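PDB 2J13: polysaccharide deacetylase from Bacillus anthracis, which probably removes acetyl groups from N-acetylated sugars of bacterial cell-wall peptidoglycan, as a zinc-binding family 4 carbohydrate esterase of the NodB type. Local coordinates for residues A[171-183]-A[202-214]. Numbering follows the deposited sequence. Where two conformers were deposited one is given.
Sequences YYNVFWSLAFLDW and IHPGSILLLHAIS. With ZN (zinc ion), chain C.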
ATOM      1  N   TYR A 171      -5.211  -8.607   8.806  1.00 25.75           N
ATOM      2  CA  TYR A 171      -4.618  -7.503   8.034  1.00 23.72           C
ATOM      3  C   TYR A 171      -5.191  -6.146   8.365  1.00 23.81           C
ATOM      4  O   TYR A 171      -6.373  -6.029   8.673  1.00 24.53           O
ATOM      5  CB  TYR A 171      -4.856  -7.741   6.545  1.00 22.77           C
ATOM      6  CG  TYR A 171      -4.342  -9.071   6.053  1.00 21.70           C
ATOM      7  CD1 TYR A 171      -2.988  -9.258   5.809  1.00 23.56           C
ATOM      8  CD2 TYR A 171      -5.228 -10.101   5.762  1.00 20.93           C
ATOM      9  CE1 TYR A 171      -2.500 -10.484   5.334  1.00 22.66           C
ATOM     10  CE2 TYR A 171      -4.768 -11.327   5.280  1.00 23.01           C
ATOM     11  CZ  TYR A 171      -3.408 -11.509   5.057  1.00 24.51           C
ATOM     12  OH  TYR A 171      -2.951 -12.727   4.600  1.00 24.56           O
ATOM     13  N   TYR A 172      -4.336  -5.124   8.276  1.00 22.29           N
ATOM     14  CA  TYR A 172      -4.810  -3.737   8.140  1.00 22.57           C
ATOM     15  C   TYR A 172      -5.254  -3.458   6.705  1.00 21.79           C
ATOM     16  O   TYR A 172      -4.624  -3.876   5.717  1.00 21.69           O
ATOM     17  CB  TYR A 172      -3.733  -2.729   8.481  1.00 23.68           C
ATOM     18  CG  TYR A 172      -3.212  -2.771   9.896  1.00 25.41           C
ATOM     19  CD1 TYR A 172      -3.867  -2.098  10.910  1.00 27.52           C
ATOM     20  CD2 TYR A 172      -2.049  -3.452  10.201  1.00 26.83           C
ATOM     21  CE1 TYR A 172      -3.351  -2.105  12.207  1.00 29.69           C
ATOM     22  CE2 TYR A 172      -1.528  -3.472  11.488  1.00 29.00           C
ATOM     23  CZ  TYR A 172      -2.186  -2.814  12.478  1.00 28.72           C
ATOM     24  OH  TYR A 172      -1.658  -2.843  13.751  1.00 32.58           O
ATOM     25  N   ASN A 173      -6.288  -2.640   6.599  1.00 21.11           N
ATOM     26  CA  ASN A 173      -6.765  -2.134   5.338  1.00 21.34           C
ATOM     27  C   ASN A 173      -6.106  -0.748   5.158  1.00 21.60           C
ATOM     28  O   ASN A 173      -6.464   0.204   5.866  1.00 22.07           O
ATOM     29  CB  ASN A 173      -8.266  -1.922   5.433  1.00 21.61           C
ATOM     30  CG  ASN A 173      -9.064  -3.243   5.493  1.00 23.22           C
ATOM     31  OD1 ASN A 173      -9.202  -3.926   4.476  1.00 24.10           O
ATOM     32  ND2 ASN A 173      -9.608  -3.581   6.682  1.00 23.81           N
ATOM     33  N   VAL A 174      -5.216  -0.638   4.189  1.00 20.66           N
ATOM     34  CA  VAL A 174      -4.381   0.557   4.037  1.00 20.08           C
ATOM     35  C   VAL A 174      -4.769   1.288   2.769  1.00 20.34           C
ATOM     36  O   VAL A 174      -4.546   0.798   1.657  1.00 19.73           O
ATOM     37  CB  VAL A 174      -2.896   0.214   3.999  1.00 19.85           C
ATOM     38  CG1 VAL A 174      -2.087   1.510   3.937  1.00 19.32           C
ATOM     39  CG2 VAL A 174      -2.485  -0.631   5.201  1.00 21.13           C
ATOM     40  N   PHE A 175      -5.368   2.475   2.940  1.00 20.05           N
ATOM     41  CA  PHE A 175      -5.743   3.318   1.819  1.00 20.17           C
ATOM     42  C   PHE A 175      -4.682   4.389   1.626  1.00 20.84           C
ATOM     43  O   PHE A 175      -3.527   4.089   1.849  1.00 21.18           O
ATOM     44  CB  PHE A 175      -7.166   3.836   2.037  1.00 20.72           C
ATOM     45  CG  PHE A 175      -8.182   2.746   1.956  1.00 19.04           C
ATOM     46  CD1 PHE A 175      -8.660   2.327   0.738  1.00 20.60           C
ATOM     47  CD2 PHE A 175      -8.606   2.118   3.081  1.00 20.19           C
ATOM     48  CE1 PHE A 175      -9.587   1.293   0.659  1.00 22.03           C
ATOM     49  CE2 PHE A 175      -9.552   1.091   3.008  1.00 21.57           C
ATOM     50  CZ  PHE A 175     -10.017   0.696   1.798  1.00 19.85           C
ATOM     51  N   TRP A 176      -5.039   5.607   1.250  1.00 20.45           N
ATOM     52  CA  TRP A 176      -4.028   6.667   0.997  1.00 20.52           C
ATOM     53  C   TRP A 176      -4.683   8.012   1.172  1.00 22.00           C
ATOM     54  O   TRP A 176      -5.908   8.108   1.161  1.00 22.99           O
ATOM     55  CB  TRP A 176      -3.426   6.563  -0.409  1.00 20.52           C
ATOM     56  CG  TRP A 176      -4.390   6.670  -1.521  1.00 21.08           C
ATOM     57  CD1 TRP A 176      -4.762   7.781  -2.205  1.00 21.77           C
ATOM     58  CD2 TRP A 176      -5.154   5.587  -2.081  1.00 21.74           C
ATOM     59  NE1 TRP A 176      -5.691   7.470  -3.168  1.00 23.12           N
ATOM     60  CE2 TRP A 176      -5.957   6.126  -3.106  1.00 23.02           C
ATOM     61  CE3 TRP A 176      -5.238   4.220  -1.808  1.00 21.17           C
ATOM     62  CZ2 TRP A 176      -6.832   5.341  -3.856  1.00 22.45           C
ATOM     63  CZ3 TRP A 176      -6.100   3.460  -2.551  1.00 20.96           C
ATOM     64  CH2 TRP A 176      -6.888   4.010  -3.556  1.00 21.88           C
ATOM     65  N   SER A 177      -3.871   9.045   1.287  1.00 23.39           N
ATOM     66  CA  SER A 177      -4.417  10.405   1.354  1.00 25.02           C
ATOM     67  C   SER A 177      -4.086  11.304   0.179  1.00 26.57           C
ATOM     68  O   SER A 177      -4.815  12.301  -0.077  1.00 28.11           O
ATOM     69  CB  SER A 177      -4.047  11.052   2.679  1.00 25.84           C
ATOM     70  OG  SER A 177      -2.670  11.331   2.744  1.00 27.12           O
ATOM     71  N   LEU A 178      -3.079  10.923  -0.591  1.00 26.34           N
ATOM     72  CA  LEU A 178      -2.657  11.640  -1.756  1.00 28.73           C
ATOM     73  C   LEU A 178      -2.179  10.648  -2.781  1.00 28.51           C
ATOM     74  O   LEU A 178      -1.324   9.838  -2.466  1.00 28.96           O
ATOM     75  CB  LEU A 178      -1.480  12.524  -1.332  1.00 30.03           C
ATOM     76  CG  LEU A 178      -1.383  13.927  -1.890  1.00 35.12           C
ATOM     77  CD1 LEU A 178      -2.688  14.704  -1.622  1.00 37.23           C
ATOM     78  CD2 LEU A 178      -0.158  14.556  -1.231  1.00 37.62           C
ATOM     79  N   ALA A 179      -2.696  10.718  -4.001  1.00 28.16           N
ATOM     80  CA  ALA A 179      -2.164   9.915  -5.099  1.00 30.11           C
ATOM     81  C   ALA A 179      -1.742  10.808  -6.227  1.00 31.67           C
ATOM     82  O   ALA A 179      -2.434  11.789  -6.561  1.00 33.01           O
ATOM     83  CB  ALA A 179      -3.162   8.905  -5.576  1.00 29.92           C
ATOM     84  N   PHE A 180      -0.608  10.486  -6.819  1.00 33.73           N
ATOM     85  CA  PHE A 180      -0.177  11.224  -7.982  1.00 36.58           C
ATOM     86  C   PHE A 180       0.310  10.375  -9.119  1.00 37.12           C
ATOM     87  O   PHE A 180       1.305   9.668  -9.014  1.00 34.50           O
ATOM     88  CB  PHE A 180       0.863  12.270  -7.637  1.00 38.04           C
ATOM     89  CG  PHE A 180       1.187  13.140  -8.806  1.00 39.96           C
ATOM     90  CD1 PHE A 180       0.209  13.952  -9.374  1.00 38.67           C
ATOM     91  CD2 PHE A 180       2.437  13.089  -9.390  1.00 43.42           C
ATOM     92  CE1 PHE A 180       0.493  14.722 -10.488  1.00 39.32           C
ATOM     93  CE2 PHE A 180       2.724  13.862 -10.504  1.00 44.48           C
ATOM     94  CZ  PHE A 180       1.749  14.672 -11.048  1.00 41.64           C
ATOM     95  N   LEU A 181      -0.436  10.503 -10.211  1.00 39.72           N
ATOM     96  CA  LEU A 181      -0.169   9.932 -11.506  1.00 42.47           C
ATOM     97  C   LEU A 181      -0.354  11.095 -12.505  1.00 44.66           C
ATOM     98  O   LEU A 181      -1.428  11.688 -12.571  1.00 45.30           O
ATOM     99  CB  LEU A 181      -1.192   8.814 -11.755  1.00 42.58           C
ATOM    100  CG  LEU A 181      -1.279   8.092 -13.093  1.00 44.07           C
ATOM    101  CD1 LEU A 181       0.060   8.003 -13.796  1.00 46.63           C
ATOM    102  CD2 LEU A 181      -1.895   6.719 -12.894  1.00 43.08           C
ATOM    103  N   ASP A 182       0.693  11.457 -13.242  1.00 46.79           N
ATOM    104  CA  ASP A 182       0.595  12.539 -14.237  0.50 47.56           C
ATOM    105  C   ASP A 182      -0.324  12.182 -15.425  1.00 47.92           C
ATOM    106  O   ASP A 182       0.017  11.337 -16.249  1.00 48.45           O
ATOM    107  CB  ASP A 182       1.994  12.902 -14.740  0.50 47.87           C
ATOM    108  CG  ASP A 182       1.969  13.894 -15.890  0.50 48.40           C
ATOM    109  OD1 ASP A 182       1.063  14.754 -15.936  0.50 48.66           O
ATOM    110  OD2 ASP A 182       2.865  13.803 -16.755  0.50 50.23           O
ATOM    111  N   TRP A 183      -1.487  12.832 -15.520  1.00 48.43           N
ATOM    112  CA  TRP A 183      -2.414  12.583 -16.643  1.00 49.04           C
ATOM    113  C   TRP A 183      -1.999  13.363 -17.881  1.00 49.74           C
ATOM    114  O   TRP A 183      -2.767  13.450 -18.847  1.00 51.02           O
ATOM    115  CB  TRP A 183      -3.849  12.974 -16.289  1.00 48.17           C
ATOM    116  CG  TRP A 183      -4.479  12.131 -15.258  1.00 47.31           C
ATOM    117  CD1 TRP A 183      -4.015  10.941 -14.754  1.00 49.09           C
ATOM    118  CD2 TRP A 183      -5.734  12.376 -14.627  1.00 47.50           C
ATOM    119  NE1 TRP A 183      -4.903  10.450 -13.827  1.00 46.65           N
ATOM    120  CE2 TRP A 183      -5.970  11.312 -13.731  1.00 48.21           C
ATOM    121  CE3 TRP A 183      -6.687  13.399 -14.729  1.00 48.99           C
ATOM    122  CZ2 TRP A 183      -7.117  11.246 -12.935  1.00 48.45           C
ATOM    123  CZ3 TRP A 183      -7.825  13.330 -13.944  1.00 48.24           C
ATOM    124  CH2 TRP A 183      -8.029  12.263 -13.056  1.00 48.26           C
ATOM    125  N   ILE A 202       0.648  18.020   0.104  1.00 37.98           N
ATOM    126  CA  ILE A 202       1.252  17.248   1.209  1.00 37.77           C
ATOM    127  C   ILE A 202       0.859  17.827   2.556  1.00 37.56           C
ATOM    128  O   ILE A 202       0.736  19.038   2.694  1.00 38.35           O
ATOM    129  CB  ILE A 202       2.768  17.248   1.104  1.00 38.00           C
ATOM    130  CG1 ILE A 202       3.384  16.227   2.064  1.00 37.88           C
ATOM    131  CG2 ILE A 202       3.340  18.665   1.388  1.00 39.79           C
ATOM    132  CD1 ILE A 202       3.093  14.794   1.691  1.00 38.08           C
ATOM    133  N   HIS A 203       0.657  16.963   3.543  1.00 36.64           N
ATOM    134  CA  HIS A 203       0.335  17.362   4.899  1.00 36.50           C
ATOM    135  C   HIS A 203       0.907  16.390   5.897  1.00 34.10           C
ATOM    136  O   HIS A 203       1.241  15.272   5.539  1.00 32.31           O
ATOM    137  CB  HIS A 203      -1.176  17.443   5.093  1.00 38.58           C
ATOM    138  CG  HIS A 203      -1.727  18.813   4.886  1.00 42.70           C
ATOM    139  ND1 HIS A 203      -2.052  19.302   3.638  1.00 46.95           N
ATOM    140  CD2 HIS A 203      -1.977  19.816   5.762  1.00 45.16           C
ATOM    141  CE1 HIS A 203      -2.489  20.543   3.757  1.00 48.79           C
ATOM    142  NE2 HIS A 203      -2.458  20.877   5.036  1.00 47.89           N
ATOM    143  N   PRO A 204       1.017  16.802   7.171  1.00 32.53           N
ATOM    144  CA  PRO A 204       1.453  15.883   8.209  1.00 31.22           C
ATOM    145  C   PRO A 204       0.579  14.625   8.256  1.00 30.63           C
ATOM    146  O   PRO A 204      -0.656  14.733   8.198  1.00 30.73           O
ATOM    147  CB  PRO A 204       1.287  16.713   9.487  1.00 32.05           C
ATOM    148  CG  PRO A 204       1.476  18.075   9.043  1.00 32.37           C
ATOM    149  CD  PRO A 204       0.776  18.156   7.727  1.00 32.60           C
ATOM    150  N   GLY A 205       1.235  13.461   8.302  1.00 29.30           N
ATOM    151  CA  GLY A 205       0.548  12.172   8.306  1.00 28.35           C
ATOM    152  C   GLY A 205       0.177  11.615   6.944  1.00 27.28           C
ATOM    153  O   GLY A 205      -0.391  10.517   6.877  1.00 27.14           O
ATOM    154  N   SER A 206       0.469  12.343   5.865  1.00 25.98           N
ATOM    155  CA  SER A 206       0.089  11.885   4.540  1.00 24.44           C
ATOM    156  C   SER A 206       0.632  10.469   4.233  1.00 23.40           C
ATOM    157  O   SER A 206       1.797  10.155   4.485  1.00 22.20           O
ATOM    158  CB  SER A 206       0.543  12.860   3.440  1.00 25.16           C
ATOM    159  OG  SER A 206      -0.136  14.127   3.479  1.00 28.52           O
ATOM    160  N   ILE A 207      -0.245   9.651   3.652  1.00 21.93           N
ATOM    161  CA  ILE A 207       0.134   8.392   3.012  1.00 20.60           C
ATOM    162  C   ILE A 207       0.042   8.620   1.489  1.00 20.23           C
ATOM    163  O   ILE A 207      -1.047   8.861   0.947  1.00 21.07           O
ATOM    164  CB  ILE A 207      -0.740   7.171   3.440  1.00 20.38           C
ATOM    165  CG1 ILE A 207      -0.669   6.965   4.941  1.00 21.92           C
ATOM    166  CG2 ILE A 207      -0.294   5.915   2.591  1.00 21.12           C
ATOM    167  CD1 ILE A 207      -1.515   5.802   5.490  1.00 21.50           C
ATOM    168  N   LEU A 208       1.191   8.599   0.816  1.00 19.76           N
ATOM    169  CA  LEU A 208       1.274   8.888  -0.599  0.50 19.73           C
ATOM    170  C   LEU A 208       1.209   7.612  -1.389  1.00 20.23           C
ATOM    171  O   LEU A 208       1.842   6.612  -1.023  1.00 20.37           O
ATOM    172  CB  LEU A 208       2.584   9.605  -0.946  0.50 20.90           C
ATOM    173  CG  LEU A 208       2.929  10.797  -0.070  0.50 19.77           C
ATOM    174  CD1 LEU A 208       4.205  11.443  -0.593  0.50 22.58           C
ATOM    175  CD2 LEU A 208       1.753  11.760  -0.065  0.50 21.06           C
ATOM    176  N   LEU A 209       0.454   7.652  -2.477  1.00 19.77           N
ATOM    177  CA  LEU A 209       0.460   6.560  -3.433  1.00 20.68           C
ATOM    178  C   LEU A 209       1.086   7.131  -4.716  1.00 20.82           C
ATOM    179  O   LEU A 209       0.483   7.982  -5.393  1.00 21.92           O
ATOM    180  CB  LEU A 209      -0.964   6.047  -3.649  1.00 20.37           C
ATOM    181  CG  LEU A 209      -1.174   5.118  -4.822  1.00 18.97           C
ATOM    182  CD1 LEU A 209      -0.093   4.005  -4.918  1.00 19.77           C
ATOM    183  CD2 LEU A 209      -2.593   4.487  -4.778  1.00 21.79           C
ATOM    184  N   LEU A 210       2.334   6.774  -4.981  1.00 20.91           N
ATOM    185  CA  LEU A 210       3.061   7.273  -6.135  1.00 22.16           C
ATOM    186  C   LEU A 210       3.200   6.150  -7.168  1.00 22.85           C
ATOM    187  O   LEU A 210       2.673   5.052  -6.967  1.00 21.55           O
ATOM    188  CB  LEU A 210       4.422   7.850  -5.736  1.00 23.41           C
ATOM    189  CG  LEU A 210       4.354   9.088  -4.802  1.00 24.09           C
ATOM    190  CD1 LEU A 210       5.771   9.754  -4.635  1.00 28.91           C
ATOM    191  CD2 LEU A 210       3.393  10.140  -5.244  1.00 28.26           C
ATOM    192  N   HIS A 211       3.868   6.447  -8.288  1.00 24.74           N
ATOM    193  CA  HIS A 211       3.913   5.553  -9.446  1.00 24.83           C
ATOM    194  C   HIS A 211       5.284   5.413 -10.088  1.00 26.65           C
ATOM    195  O   HIS A 211       6.180   6.221  -9.845  1.00 27.01           O
ATOM    196  CB  HIS A 211       2.870   6.024 -10.494  1.00 24.66           C
ATOM    197  CG  HIS A 211       1.462   5.978  -9.995  1.00 23.35           C
ATOM    198  ND1 HIS A 211       0.872   7.008  -9.301  1.00 24.86           N
ATOM    199  CD2 HIS A 211       0.543   4.991 -10.055  1.00 21.25           C
ATOM    200  CE1 HIS A 211      -0.359   6.659  -8.962  1.00 24.56           C
ATOM    201  NE2 HIS A 211      -0.572   5.433  -9.404  1.00 23.27           N
ATOM    202  N   ALA A 212       5.430   4.372 -10.896  1.00 28.28           N
ATOM    203  CA  ALA A 212       6.665   4.028 -11.581  1.00 29.96           C
ATOM    204  C   ALA A 212       6.317   3.733 -13.041  1.00 31.52           C
ATOM    205  O   ALA A 212       6.594   2.640 -13.547  1.00 33.46           O
ATOM    206  CB  ALA A 212       7.321   2.816 -10.927  1.00 30.29           C
ATOM    207  N   ILE A 213       5.692   4.701 -13.697  1.00 32.69           N
ATOM    208  CA  ILE A 213       5.049   4.451 -14.990  1.00 34.66           C
ATOM    209  C   ILE A 213       5.907   4.929 -16.148  1.00 36.69           C
ATOM    210  O   ILE A 213       5.897   4.321 -17.224  1.00 36.67           O
ATOM    211  CB  ILE A 213       3.650   5.094 -15.045  1.00 34.45           C
ATOM    212  CG1 ILE A 213       2.667   4.234 -14.246  1.00 34.80           C
ATOM    213  CG2 ILE A 213       3.181   5.274 -16.522  1.00 36.47           C
ATOM    214  CD1 ILE A 213       1.426   4.970 -13.763  1.00 35.15           C
ATOM    215  N   SER A 214       6.663   5.999 -15.950  1.00 38.05           N
ATOM    216  CA  SER A 214       7.472   6.528 -17.042  1.00 40.24           C
ATOM    217  C   SER A 214       8.899   6.794 -16.652  1.00 41.04           C
ATOM    218  O   SER A 214       9.252   6.754 -15.483  1.00 40.24           O
ATOM    219  CB  SER A 214       6.852   7.808 -17.580  1.00 40.89           C
ATOM    220  OG  SER A 214       6.891   8.834 -16.613  1.00 42.31           O
TER
HETATM  221 ZN    ZN C1237      -2.253   4.302  -9.315  1.00 24.17          ZN
HETATM  222  O   HOH W   1      -2.544  14.237   2.697  1.00 34.93           O
HETATM  223  O   HOH W   2       4.256   9.215  -8.987  1.00 35.32           O
HETATM  224  O   HOH W   3      -1.525   2.607  -8.502  1.00 24.70           O
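His211 turns one face of its imidazole to Leu181, whose CB lies over that face toward its rim, 3.9 Å from the ring centroid, in a CH-pi contact. Both ring nitrogens have partners. ND1 donates to Phe180 O (2.7 Å), an acceptor that lies near the ring plane although the nitrogen itself stands well above the carbonyl plane; NE2 binds a zinc ion at 2.0 Å, with a water as a further ligand. With chi1 at -62°, CG lies beside the backbone N and the ring swings across toward Phe180 and Leu181. A second water ties Phe180 O to His211 N. Strands 178-179 and 207-210 run parallel: Leu209 N gives a nearly straight bond to Leu178 O (2.8 Å), and Leu209 O receives Phe180 N. On one face of the pair Leu209 CD2 sits over the six-membered ring of Trp176, 4.0 Å from its centroid, while Ala179 CB meets Leu209 CB; on the other, in one of the two conformers of Leu208, its CD2 lies 3.6 Å from Leu178 CB. At the start of the pairing Ile207 O accepts from both Ser177 N (2.9 Å) and Leu178 N, while Ile207 N donates to Ser177 OG (3.1 Å), less straight than the backbone bonds. Strand 56-63 pairs with 207-210 in the parallel sheet of the NodB-type deacetylase fold, so strand 178-179 extends that sheet. The Phe180 carbonyl is thus a second-shell group to the zinc ion bound by His211, probably the conserved histidine of this family: carbonyl and metal, gripping ND1 and NE2, together fix the rotation of the imidazole.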